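PDB 4XJA: sialidase B from Streptococcus pneumoniae TIGR4, which catalyses the hydrolysis of alpha-(2->3)-, alpha-(2->6)- and alpha-(2->8)-linked terminal sialic acid from oligosaccharides, glycoproteins and glycolipids. Local coordinates for residues I208-T213 and I288-V293; I495-A500 and F518-G523; S579-G584 and G612-A617. The protein carries 1 engineered substitution. All blocks are in the same frame, centred on the assembly; numbering follows the deposited sequence.

All three contacts lie in the sialidase beta-propeller and all touch the bound sialic acid analogue SFJ. Contact 1 is fully buried and sets two inner strands of neighbouring blades side by side. Contact 3 is also near the middle of the chain. It joins a loop to the chain leading into strand 616-620, and it touches contact 1 where Y615 packs on I208. Contact 2 lies farther out and is partly open to solvent. It is built from two loops around an aromatic cluster. The chemistry differs accordingly: a bridging water, side-chain packing and a ligand-binding carboxylate in contact 1, aromatic packing in contact 2, a backbone bridge in contact 3. R519 and R581 bring contacts 2 and 3 together at the SFJ carboxylate.

Contact 1 of 3, residues I208-T213 and I288-V293; sequences IPTLYT and IDSSIV. With SFJ ((2R,3R,4R,5R,6R)-5-acetamido-2,3-difluoro-4-hydroxy-6-[(1R,2R)-1,2,3-trihydroxypropyl]tetrahydro-2H-pyran-2-carboxylic acid), chain F; OPX ((1s,3R,4S)-1-[(cyclohexylamino)methyl]-3,4-dihydroxycyclopentanesulfonic acid), chain B.
Y212 and V293 meet near the C-terminal ends of two nearly parallel strand segments. CA of V293 lies over one face of the Y212 ring, 4.1 Å from its centroid, in a CH-pi contact. The ligand OPX covers the opposite face, with its CAP atom 3.6 Å above the ring plane. The ring of Y212 is thus sandwiched between protein and ligand. Its CG is anti to the backbone N (chi1 -168°), which swings the ring across to the 288-293 strand. CG2 of I292 packs on CB of Y212, and CD1 of I292 reaches OG1 of T210 at 3.4 Å. CG2 of T210 rests against the carbonyl O of S290.

Beside I208, the D289 carboxylate grips SFJ with both oxygens. OD1 accepts from O4 of SFJ at 2.6 Å, and OD2 accepts from N5 of SFJ at 2.9 Å. CG2 and CG1 of I208 lie against OD1.

No direct hydrogen bond links 208-213 to 288-293. One water bridges them, donating to O of I208 at 2.9 Å and accepting from N of S290 at 3.0 Å. The hydroxyls of T210 and S290 both bond to OG of S222 on the next strand of the first blade. The two strands are the inner strands of adjacent propeller blades, and the axes of the two segments approach to 7.3 Å.

The D289 carboxylate can read the 4-hydroxyl and the acetamido N-H of SFJ together, which probably helps select sialic acid.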
loop_
_atom_site.group_PDB
_atom_site.type_symbol
_atom_site.label_atom_id
_atom_site.label_comp_id
_atom_site.label_asym_id
_atom_site.label_seq_id
_atom_site.Cartn_x
_atom_site.Cartn_y
_atom_site.Cartn_z
ATOM N N ILE A 208 -2.186 -1.254 1.890
ATOM C CA ILE A 208 -2.838 -2.197 2.806
ATOM C C ILE A 208 -2.630 -3.668 2.410
ATOM O O ILE A 208 -3.590 -4.393 2.163
ATOM C CB ILE A 208 -4.350 -1.895 2.974
ATOM C CG1 ILE A 208 -4.639 -0.378 2.945
ATOM C CG2 ILE A 208 -4.866 -2.487 4.269
ATOM C CD1 ILE A 208 -3.977 0.432 4.065
ATOM N N PRO A 209 -1.368 -4.117 2.370
ATOM C CA PRO A 209 -1.076 -5.515 2.022
ATOM C C PRO A 209 -1.449 -6.486 3.129
ATOM O O PRO A 209 -1.394 -6.127 4.317
ATOM C CB PRO A 209 0.446 -5.521 1.864
ATOM C CG PRO A 209 0.923 -4.451 2.800
ATOM C CD PRO A 209 -0.143 -3.362 2.710
ATOM N N THR A 210 -1.837 -7.703 2.734
ATOM C CA THR A 210 -2.015 -8.822 3.656
ATOM C C THR A 210 -1.281 -10.060 3.106
ATOM O O THR A 210 -1.023 -10.154 1.904
ATOM C CB THR A 210 -3.490 -9.196 3.826
ATOM O OG1 THR A 210 -3.905 -9.994 2.710
ATOM C CG2 THR A 210 -4.379 -7.950 3.933
ATOM N N LEU A 211 -0.955 -10.998 3.994
ATOM C CA LEU A 211 -0.376 -12.293 3.626
ATOM C C LEU A 211 -0.956 -13.334 4.558
ATOM O O LEU A 211 -1.166 -13.051 5.729
ATOM C CB LEU A 211 1.144 -12.296 3.822
ATOM C CG LEU A 211 2.026 -11.525 2.851
ATOM C CD1 LEU A 211 3.465 -11.503 3.382
ATOM C CD2 LEU A 211 1.977 -12.184 1.459
ATOM N N TYR A 212 -1.202 -14.543 4.056
ATOM C CA TYR A 212 -1.738 -15.600 4.899
ATOM C C TYR A 212 -1.272 -16.935 4.327
ATOM O O TYR A 212 -1.341 -17.160 3.121
ATOM C CB TYR A 212 -3.271 -15.521 4.937
ATOM C CG TYR A 212 -3.922 -16.385 6.011
ATOM C CD1 TYR A 212 -4.093 -17.753 5.826
ATOM C CD2 TYR A 212 -4.373 -15.828 7.202
ATOM C CE1 TYR A 212 -4.695 -18.549 6.809
ATOM C CE2 TYR A 212 -4.982 -16.614 8.185
ATOM C CZ TYR A 212 -5.141 -17.968 7.977
ATOM O OH TYR A 212 -5.741 -18.759 8.945
ATOM N N THR A 213 -0.778 -17.819 5.184
ATOM C CA THR A 213 -0.289 -19.111 4.696
ATOM C C THR A 213 -1.387 -20.149 4.861
ATOM O O THR A 213 -1.806 -20.436 5.985
ATOM C CB THR A 213 0.941 -19.570 5.469
ATOM O OG1 THR A 213 1.947 -18.552 5.400
ATOM C CG2 THR A 213 1.487 -20.878 4.885
ATOM N N ILE A 288 -12.279 -1.228 1.152
ATOM C CA ILE A 288 -11.038 -0.773 1.779
ATOM C C ILE A 288 -10.723 -1.601 3.019
ATOM O O ILE A 288 -11.639 -1.979 3.750
ATOM C CB ILE A 288 -11.110 0.757 2.097
ATOM C CG1 ILE A 288 -9.838 1.265 2.773
ATOM C CG2 ILE A 288 -12.351 1.106 2.931
ATOM C CD1 ILE A 288 -9.811 2.778 2.868
ATOM N N ASP A 289 -9.437 -1.901 3.221
ATOM C CA ASP A 289 -8.947 -2.645 4.389
ATOM C C ASP A 289 -9.440 -4.094 4.432
ATOM O O ASP A 289 -10.474 -4.386 5.032
ATOM C CB ASP A 289 -9.315 -1.934 5.702
ATOM C CG ASP A 289 -8.616 -0.589 5.865
ATOM O OD1 ASP A 289 -7.714 -0.281 5.060
ATOM O OD2 ASP A 289 -8.959 0.150 6.818
ATOM N N SER A 290 -8.694 -5.001 3.810
ATOM C CA SER A 290 -9.090 -6.401 3.771
ATOM C C SER A 290 -8.340 -7.229 4.806
ATOM O O SER A 290 -7.311 -6.807 5.347
ATOM C CB SER A 290 -8.895 -7.010 2.366
ATOM O OG SER A 290 -7.557 -6.890 1.892
ATOM N N SER A 291 -8.863 -8.423 5.067
ATOM C CA SER A 291 -8.294 -9.325 6.061
ATOM C C SER A 291 -8.703 -10.724 5.629
ATOM O O SER A 291 -9.812 -10.906 5.116
ATOM C CB SER A 291 -8.867 -9.004 7.443
ATOM O OG SER A 291 -8.167 -9.696 8.452
ATOM N N ILE A 292 -7.822 -11.702 5.838
ATOM C CA ILE A 292 -8.028 -13.066 5.334
ATOM C C ILE A 292 -7.946 -14.087 6.473
ATOM O O ILE A 292 -7.177 -13.905 7.425
ATOM C CB ILE A 292 -6.927 -13.450 4.316
ATOM C CG1 ILE A 292 -6.959 -12.562 3.083
ATOM C CG2 ILE A 292 -7.047 -14.910 3.864
ATOM C CD1 ILE A 292 -5.761 -12.842 2.169
ATOM N N VAL A 293 -8.729 -15.158 6.371
ATOM C CA VAL A 293 -8.570 -16.307 7.260
ATOM C C VAL A 293 -8.920 -17.587 6.508
ATOM O O VAL A 293 -9.642 -17.544 5.500
ATOM C CB VAL A 293 -9.447 -16.161 8.518
ATOM C CG1 VAL A 293 -10.885 -16.611 8.228
ATOM C CG2 VAL A 293 -8.841 -16.941 9.685
HETATM C C11 SFJ F . -11.371 2.657 6.685
HETATM C C9 SFJ F . -8.332 7.341 9.594
HETATM C C10 SFJ F . -10.162 3.573 6.495
HETATM C C1 SFJ F . -3.719 5.161 7.656
HETATM C C7 SFJ F . -7.929 6.092 7.594
HETATM C C4 SFJ F . -6.540 2.874 6.063
HETATM C C3 SFJ F . -5.216 3.731 5.946
HETATM C C5 SFJ F . -7.710 3.784 6.505
HETATM C C6 SFJ F . -7.377 4.611 7.740
HETATM C C2 SFJ F . -5.163 4.917 7.115
HETATM N N5 SFJ F . -8.941 3.041 6.718
HETATM O O10 SFJ F . -10.332 4.706 6.116
HETATM O O9 SFJ F . -9.535 7.732 9.010
HETATM O O1A SFJ F . -3.589 5.434 8.856
HETATM O O8 SFJ F . -6.125 6.958 9.093
HETATM O O7 SFJ F . -8.017 6.654 6.278
HETATM O O4 SFJ F . -6.850 2.160 4.948
HETATM O O6 SFJ F . -6.038 4.559 8.110
HETATM F FAI SFJ F . -5.187 4.136 4.963
HETATM F FAJ SFJ F . -5.403 6.092 6.752
HETATM O O1B SFJ F . -2.861 5.138 6.773
HETATM C C8 SFJ F . -7.358 7.222 8.508
HETATM C CAF OPX B . 4.382 -23.262 8.669
HETATM C CAG OPX B . 3.403 -24.181 9.313
HETATM C CAH OPX B . 3.661 -22.202 7.881
HETATM C CAI OPX B . 2.296 -23.476 10.054
HETATM C CAJ OPX B . 2.699 -21.454 8.744
HETATM C CAK OPX B . -0.180 -20.713 9.347
HETATM C CAL OPX B . -0.299 -18.631 10.797
HETATM C CAM OPX B . -2.005 -19.078 9.192
HETATM C CAO OPX B . -1.027 -17.369 10.427
HETATM C CAP OPX B . -1.547 -17.628 9.130
HETATM C CAQ OPX B . 1.649 -22.364 9.264
HETATM C CAR OPX B . -1.066 -19.741 10.132
HETATM N NAN OPX B . 0.746 -21.582 10.133
HETATM O OAA OPX B . -1.144 -21.230 12.336
HETATM O OAB OPX B . -2.927 -19.561 12.138
HETATM O OAC OPX B . -0.092 -16.369 10.351
HETATM O OAD OPX B . -0.500 -17.606 8.233
HETATM O OAE OPX B . -2.956 -21.577 10.749
HETATM S SAS OPX B . -2.075 -20.563 11.396
HETATM O O HOH W 1 -6.460 -4.476 1.879
#

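Contact 2 of 3, residues I495-A500 and F518-G523; sequences IPFKNA and FRTTTG. With SFJ ((2R,3R,4R,5R,6R)-5-acetamido-2,3-difluoro-4-hydroxy-6-[(1R,2R)-1,2,3-trihydroxypropyl]tetrahydro-2H-pyran-2-carboxylic acid), chain F.
F497 and T520 form the tight part of this contact. CB of T520 sits over one face of the F497 ring in a CH-pi contact, 4.0 Å from the centroid. CG of P496 lies over the opposite face, toward the rim. CG2 of T520 also comes to 3.5 Å from CZ of F497. CG2 of T522 meets the ring obliquely, 3.4 Å from CE1 of F497. The edge of the ring turns to F518: CE2 of F497 meets CE2 of F518 at 3.8 Å, edge against edge, so the rings are not stacked. CG2 of I495 touches the far end of the F518 ring, at CZ and CE2. The chi1 of F497 is -22°, well off a staggered value, which suggests some strain in placing the ring here. Behind F518 lie M528 and A526 of the next strand and L476 of the preceding blade.

The two loops belong to neighbouring parts of the beta-propeller. Residues 495-500 lead from the last strand of one blade toward the first strand of the next. Residues 518-523 join the second and third strands of that next blade. The second loop is held by an ST turn, in which N of T522 donates to OG1 of T520 (2.9 Å, 166°). OG1 of T522 donates to the same oxygen, and OG1 of T520 is also hydrogen-bonded to O of K524.

Toward solvent the packing thins, and K498 and N499 are exposed. OG1 of T521 meets the F497 ring obliquely. CG2 of T521 comes no nearer to A500 than 4.0 Å, at CB. R519 takes little part in the packing. Its extended chain runs into the pocket, where NH1 and NH2 both donate to O1A of SFJ and NH1 forms a salt bridge with E503.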
loop_
_atom_site.group_PDB
_atom_site.type_symbol
_atom_site.label_atom_id
_atom_site.label_comp_id
_atom_site.label_asym_id
_atom_site.label_seq_id
_atom_site.Cartn_x
_atom_site.Cartn_y
_atom_site.Cartn_z
ATOM N N ILE A 495 -11.167 0.013 25.165
ATOM C CA ILE A 495 -9.808 0.520 25.163
ATOM C C ILE A 495 -9.836 1.986 25.610
ATOM O O ILE A 495 -10.823 2.677 25.393
ATOM C CB ILE A 495 -9.148 0.357 23.774
ATOM C CG1 ILE A 495 -9.949 1.089 22.706
ATOM C CG2 ILE A 495 -9.038 -1.120 23.401
ATOM C CD1 ILE A 495 -9.314 1.006 21.327
ATOM N N PRO A 496 -8.752 2.459 26.244
ATOM C CA PRO A 496 -8.756 3.794 26.865
ATOM C C PRO A 496 -8.412 4.962 25.932
ATOM O O PRO A 496 -7.840 5.946 26.392
ATOM C CB PRO A 496 -7.678 3.668 27.945
ATOM C CG PRO A 496 -6.709 2.665 27.388
ATOM C CD PRO A 496 -7.554 1.678 26.606
ATOM N N PHE A 497 -8.741 4.852 24.653
ATOM C CA PHE A 497 -8.611 5.975 23.733
ATOM C C PHE A 497 -9.922 6.098 22.985
ATOM O O PHE A 497 -10.494 5.089 22.562
ATOM C CB PHE A 497 -7.482 5.751 22.713
ATOM C CG PHE A 497 -6.460 4.754 23.147
ATOM C CD1 PHE A 497 -5.383 5.141 23.924
ATOM C CD2 PHE A 497 -6.578 3.424 22.781
ATOM C CE1 PHE A 497 -4.443 4.216 24.337
ATOM C CE2 PHE A 497 -5.642 2.496 23.188
ATOM C CZ PHE A 497 -4.577 2.891 23.971
ATOM N N LYS A 498 -10.419 7.321 22.843
ATOM C CA LYS A 498 -11.493 7.568 21.897
ATOM C C LYS A 498 -10.798 7.989 20.615
ATOM O O LYS A 498 -9.637 8.408 20.651
ATOM C CB LYS A 498 -12.433 8.669 22.387
ATOM C CG LYS A 498 -13.054 8.410 23.752
ATOM C CD LYS A 498 -14.270 9.301 23.971
ATOM C CE LYS A 498 -14.693 9.345 25.434
ATOM N NZ LYS A 498 -15.900 10.206 25.617
ATOM N N ASN A 499 -11.487 7.850 19.488
ATOM C CA ASN A 499 -10.978 8.350 18.208
ATOM C C ASN A 499 -9.677 7.693 17.736
ATOM O O ASN A 499 -8.884 8.306 17.015
ATOM C CB ASN A 499 -10.817 9.874 18.259
ATOM C CG ASN A 499 -12.093 10.573 18.691
ATOM O OD1 ASN A 499 -13.183 10.011 18.580
ATOM N ND2 ASN A 499 -11.964 11.806 19.183
ATOM N N ALA A 500 -9.458 6.446 18.137
ATOM C CA ALA A 500 -8.237 5.749 17.752
ATOM C C ALA A 500 -8.458 4.906 16.501
ATOM O O ALA A 500 -9.498 4.270 16.346
ATOM C CB ALA A 500 -7.730 4.885 18.895
ATOM N N PHE A 518 -2.100 -3.940 19.066
ATOM C CA PHE A 518 -2.813 -2.896 18.343
ATOM C C PHE A 518 -2.225 -1.495 18.372
ATOM O O PHE A 518 -1.489 -1.113 19.295
ATOM C CB PHE A 518 -4.322 -2.879 18.676
ATOM C CG PHE A 518 -4.649 -2.584 20.115
ATOM C CD1 PHE A 518 -4.499 -3.557 21.094
ATOM C CD2 PHE A 518 -5.158 -1.340 20.481
ATOM C CE1 PHE A 518 -4.836 -3.290 22.420
ATOM C CE2 PHE A 518 -5.481 -1.064 21.796
ATOM C CZ PHE A 518 -5.321 -2.039 22.766
ATOM N N ARG A 519 -2.559 -0.754 17.314
ATOM C CA ARG A 519 -2.194 0.650 17.138
ATOM C C ARG A 519 -2.998 1.524 18.089
ATOM O O ARG A 519 -4.180 1.268 18.337
ATOM C CB ARG A 519 -2.502 1.055 15.688
ATOM C CG ARG A 519 -2.293 2.521 15.312
ATOM C CD ARG A 519 -2.730 2.712 13.865
ATOM N NE ARG A 519 -2.833 4.112 13.460
ATOM C CZ ARG A 519 -3.073 4.498 12.214
ATOM N NH1 ARG A 519 -3.221 3.589 11.255
ATOM N NH2 ARG A 519 -3.157 5.790 11.931
ATOM N N THR A 520 -2.357 2.556 18.627
ATOM C CA THR A 520 -3.024 3.478 19.543
ATOM C C THR A 520 -2.727 4.923 19.160
ATOM O O THR A 520 -2.218 5.210 18.075
ATOM C CB THR A 520 -2.539 3.292 20.993
ATOM O OG1 THR A 520 -1.225 3.855 21.123
ATOM C CG2 THR A 520 -2.500 1.804 21.388
ATOM N N THR A 521 -3.012 5.828 20.085
ATOM C CA THR A 521 -2.745 7.244 19.890
ATOM C C THR A 521 -1.697 7.714 20.890
ATOM O O THR A 521 -1.555 8.913 21.117
ATOM C CB THR A 521 -4.011 8.072 20.111
ATOM O OG1 THR A 521 -4.598 7.680 21.360
ATOM C CG2 THR A 521 -5.015 7.832 18.992
ATOM N N THR A 522 -0.973 6.770 21.494
ATOM C CA THR A 522 -0.036 7.105 22.573
ATOM C C THR A 522 1.428 7.065 22.184
ATOM O O THR A 522 2.286 7.356 23.012
ATOM C CB THR A 522 -0.182 6.168 23.799
ATOM O OG1 THR A 522 0.229 4.839 23.450
ATOM C CG2 THR A 522 -1.615 6.153 24.303
ATOM N N GLY A 523 1.715 6.672 20.947
ATOM C CA GLY A 523 3.091 6.470 20.528
ATOM C C GLY A 523 3.643 5.098 20.903
ATOM O O GLY A 523 4.808 4.792 20.618
HETATM C C11 SFJ F . -11.371 2.657 6.685
HETATM C C9 SFJ F . -8.332 7.341 9.594
HETATM C C10 SFJ F . -10.162 3.573 6.495
HETATM C C1 SFJ F . -3.719 5.161 7.656
HETATM C C7 SFJ F . -7.929 6.092 7.594
HETATM C C4 SFJ F . -6.540 2.874 6.063
HETATM C C3 SFJ F . -5.216 3.731 5.946
HETATM C C5 SFJ F . -7.710 3.784 6.505
HETATM C C6 SFJ F . -7.377 4.611 7.740
HETATM C C2 SFJ F . -5.163 4.917 7.115
HETATM N N5 SFJ F . -8.941 3.041 6.718
HETATM O O10 SFJ F . -10.332 4.706 6.116
HETATM O O9 SFJ F . -9.535 7.732 9.010
HETATM O O1A SFJ F . -3.589 5.434 8.856
HETATM O O8 SFJ F . -6.125 6.958 9.093
HETATM O O7 SFJ F . -8.017 6.654 6.278
HETATM O O4 SFJ F . -6.850 2.160 4.948
HETATM O O6 SFJ F . -6.038 4.559 8.110
HETATM F FAI SFJ F . -5.187 4.136 4.963
HETATM F FAJ SFJ F . -5.403 6.092 6.752
HETATM O O1B SFJ F . -2.861 5.138 6.773
HETATM C C8 SFJ F . -7.358 7.222 8.508
#

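Contact 3 of 3, residues S579-G584 and G612-A617; sequences SGRKGG and GYAYSA. With SFJ ((2R,3R,4R,5R,6R)-5-acetamido-2,3-difluoro-4-hydroxy-6-[(1R,2R)-1,2,3-trihydroxypropyl]tetrahydro-2H-pyran-2-carboxylic acid), chain F.
R581 and Y613 join a loop of one propeller blade to the chain entering the inner strand of the last blade. R581, R519 and R207, all hydrogen-bonded to SFJ here, are consistent with the sialidase arginine triad.

The extended chain of R581 carries the guanidinium to the SFJ carboxylate. NH1 donates to O1B of SFJ at 2.9 Å and NH2 to O1A of SFJ at 2.9 Å, both nearly straight. CE1 of Y615, the probable nucleophile, lies over one face of the guanidinium, 3.7 Å from NH1. OH of Y615 is hydrogen-bonded to E503 and lies 3.3 Å from C2 of SFJ. CB of A614 packs on CD of R581. S635 and G552 also bond to the guanidinium.

The carbonyl O of R581 accepts from N of Y613 (171°), with the donor well above the carbonyl plane. CA of G612 makes a weaker CH...O contact to the same oxygen.

K582 forms a single beta bridge with G612, their CA atoms 4.0 Å apart. CB of K582 touches CA of G612, and the rest of the side chain leads away.

At G583 the backbone turns with positive phi. The OH of Y613 bonds to S573. CA of G584 sits over one face of the Y613 ring, 3.6 Å from its centroid, in a CH-pi contact, and comes to 3.3 Å from CG of Y613.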
loop_
_atom_site.group_PDB
_atom_site.type_symbol
_atom_site.label_atom_id
_atom_site.label_comp_id
_atom_site.label_asym_id
_atom_site.label_seq_id
_atom_site.Cartn_x
_atom_site.Cartn_y
_atom_site.Cartn_z
ATOM N N SER A 579 8.817 9.799 14.716
ATOM C CA SER A 579 8.713 10.931 13.792
ATOM C C SER A 579 7.797 10.688 12.589
ATOM O O SER A 579 6.931 11.518 12.279
ATOM C CB SER A 579 10.104 11.328 13.289
ATOM O OG SER A 579 10.991 11.507 14.376
ATOM N N GLY A 580 7.993 9.562 11.907
ATOM C CA GLY A 580 7.184 9.245 10.738
ATOM C C GLY A 580 7.022 7.744 10.536
ATOM O O GLY A 580 7.321 6.961 11.441
ATOM N N ARG A 581 6.531 7.338 9.367
ATOM C CA ARG A 581 6.423 5.910 9.066
ATOM C C ARG A 581 7.694 5.511 8.343
ATOM O O ARG A 581 7.771 5.517 7.109
ATOM C CB ARG A 581 5.147 5.607 8.265
ATOM C CG ARG A 581 3.857 5.915 9.083
ATOM C CD ARG A 581 2.581 5.618 8.327
ATOM N NE ARG A 581 1.428 5.530 9.230
ATOM C CZ ARG A 581 0.165 5.482 8.828
ATOM N NH1 ARG A 581 -0.115 5.515 7.531
ATOM N NH2 ARG A 581 -0.813 5.392 9.723
ATOM N N LYS A 582 8.709 5.201 9.141
ATOM C CA LYS A 582 10.030 4.834 8.633
ATOM C C LYS A 582 10.715 3.975 9.678
ATOM O O LYS A 582 10.161 3.749 10.761
ATOM C CB LYS A 582 10.858 6.096 8.348
ATOM C CG LYS A 582 10.915 7.097 9.510
ATOM C CD LYS A 582 11.544 8.424 9.041
ATOM C CE LYS A 582 11.754 9.371 10.201
ATOM N NZ LYS A 582 12.061 10.770 9.759
ATOM N N GLY A 583 11.913 3.499 9.369
ATOM C CA GLY A 583 12.640 2.656 10.302
ATOM C C GLY A 583 11.943 1.329 10.540
ATOM O O GLY A 583 11.712 0.931 11.686
ATOM N N GLY A 584 11.602 0.636 9.458
ATOM C CA GLY A 584 10.896 -0.623 9.574
ATOM C C GLY A 584 11.695 -1.682 10.313
ATOM O O GLY A 584 12.901 -1.825 10.100
ATOM N N GLY A 612 11.394 4.790 4.294
ATOM C CA GLY A 612 9.991 4.609 4.623
ATOM C C GLY A 612 9.557 3.181 4.872
ATOM O O GLY A 612 10.041 2.248 4.221
ATOM N N TYR A 613 8.636 3.014 5.821
ATOM C CA TYR A 613 8.047 1.713 6.121
ATOM C C TYR A 613 6.729 1.976 6.821
ATOM O O TYR A 613 6.704 2.603 7.888
ATOM C CB TYR A 613 8.975 0.912 7.038
ATOM C CG TYR A 613 8.602 -0.553 7.219
ATOM C CD1 TYR A 613 7.728 -0.962 8.228
ATOM C CD2 TYR A 613 9.160 -1.531 6.407
ATOM C CE1 TYR A 613 7.410 -2.326 8.404
ATOM C CE2 TYR A 613 8.839 -2.875 6.565
ATOM C CZ TYR A 613 7.976 -3.267 7.558
ATOM O OH TYR A 613 7.693 -4.618 7.697
ATOM N N ALA A 614 5.623 1.534 6.226
ATOM C CA ALA A 614 4.319 1.806 6.831
ATOM C C ALA A 614 3.528 0.541 7.128
ATOM O O ALA A 614 3.938 -0.267 7.966
ATOM C CB ALA A 614 3.509 2.791 5.984
ATOM N N TYR A 615 2.387 0.365 6.471
ATOM C CA TYR A 615 1.583 -0.829 6.713
ATOM C C TYR A 615 2.341 -2.045 6.199
ATOM O O TYR A 615 3.089 -1.954 5.224
ATOM C CB TYR A 615 0.236 -0.734 6.010
ATOM C CG TYR A 615 -0.823 0.074 6.741
ATOM C CD1 TYR A 615 -0.540 1.333 7.273
ATOM C CD2 TYR A 615 -2.124 -0.397 6.845
ATOM C CE1 TYR A 615 -1.539 2.089 7.921
ATOM C CE2 TYR A 615 -3.116 0.346 7.477
ATOM C CZ TYR A 615 -2.824 1.582 8.005
ATOM O OH TYR A 615 -3.835 2.296 8.624
ATOM N N SER A 616 2.143 -3.190 6.847
ATOM C CA SER A 616 2.919 -4.375 6.508
ATOM C C SER A 616 2.128 -5.642 6.759
ATOM O O SER A 616 1.141 -5.642 7.498
ATOM C CB SER A 616 4.199 -4.411 7.336
ATOM O OG SER A 616 3.905 -4.505 8.723
ATOM N N ALA A 617 2.592 -6.722 6.140
ATOM C CA ALA A 617 2.013 -8.043 6.287
ATOM C C ALA A 617 3.168 -9.001 6.480
ATOM O O ALA A 617 4.157 -8.926 5.767
ATOM C CB ALA A 617 1.261 -8.413 5.023
HETATM C C11 SFJ F . -11.371 2.657 6.685
HETATM C C9 SFJ F . -8.332 7.341 9.594
HETATM C C10 SFJ F . -10.162 3.573 6.495
HETATM C C1 SFJ F . -3.719 5.161 7.656
HETATM C C7 SFJ F . -7.929 6.092 7.594
HETATM C C4 SFJ F . -6.540 2.874 6.063
HETATM C C3 SFJ F . -5.216 3.731 5.946
HETATM C C5 SFJ F . -7.710 3.784 6.505
HETATM C C6 SFJ F . -7.377 4.611 7.740
HETATM C C2 SFJ F . -5.163 4.917 7.115
HETATM N N5 SFJ F . -8.941 3.041 6.718
HETATM O O10 SFJ F . -10.332 4.706 6.116
HETATM O O9 SFJ F . -9.535 7.732 9.010
HETATM O O1A SFJ F . -3.589 5.434 8.856
HETATM O O8 SFJ F . -6.125 6.958 9.093
HETATM O O7 SFJ F . -8.017 6.654 6.278
HETATM O O4 SFJ F . -6.850 2.160 4.948
HETATM O O6 SFJ F . -6.038 4.559 8.110
HETATM F FAI SFJ F . -5.187 4.136 4.963
HETATM F FAJ SFJ F . -5.403 6.092 6.752
HETATM O O1B SFJ F . -2.861 5.138 6.773
HETATM C C8 SFJ F . -7.358 7.222 8.508
#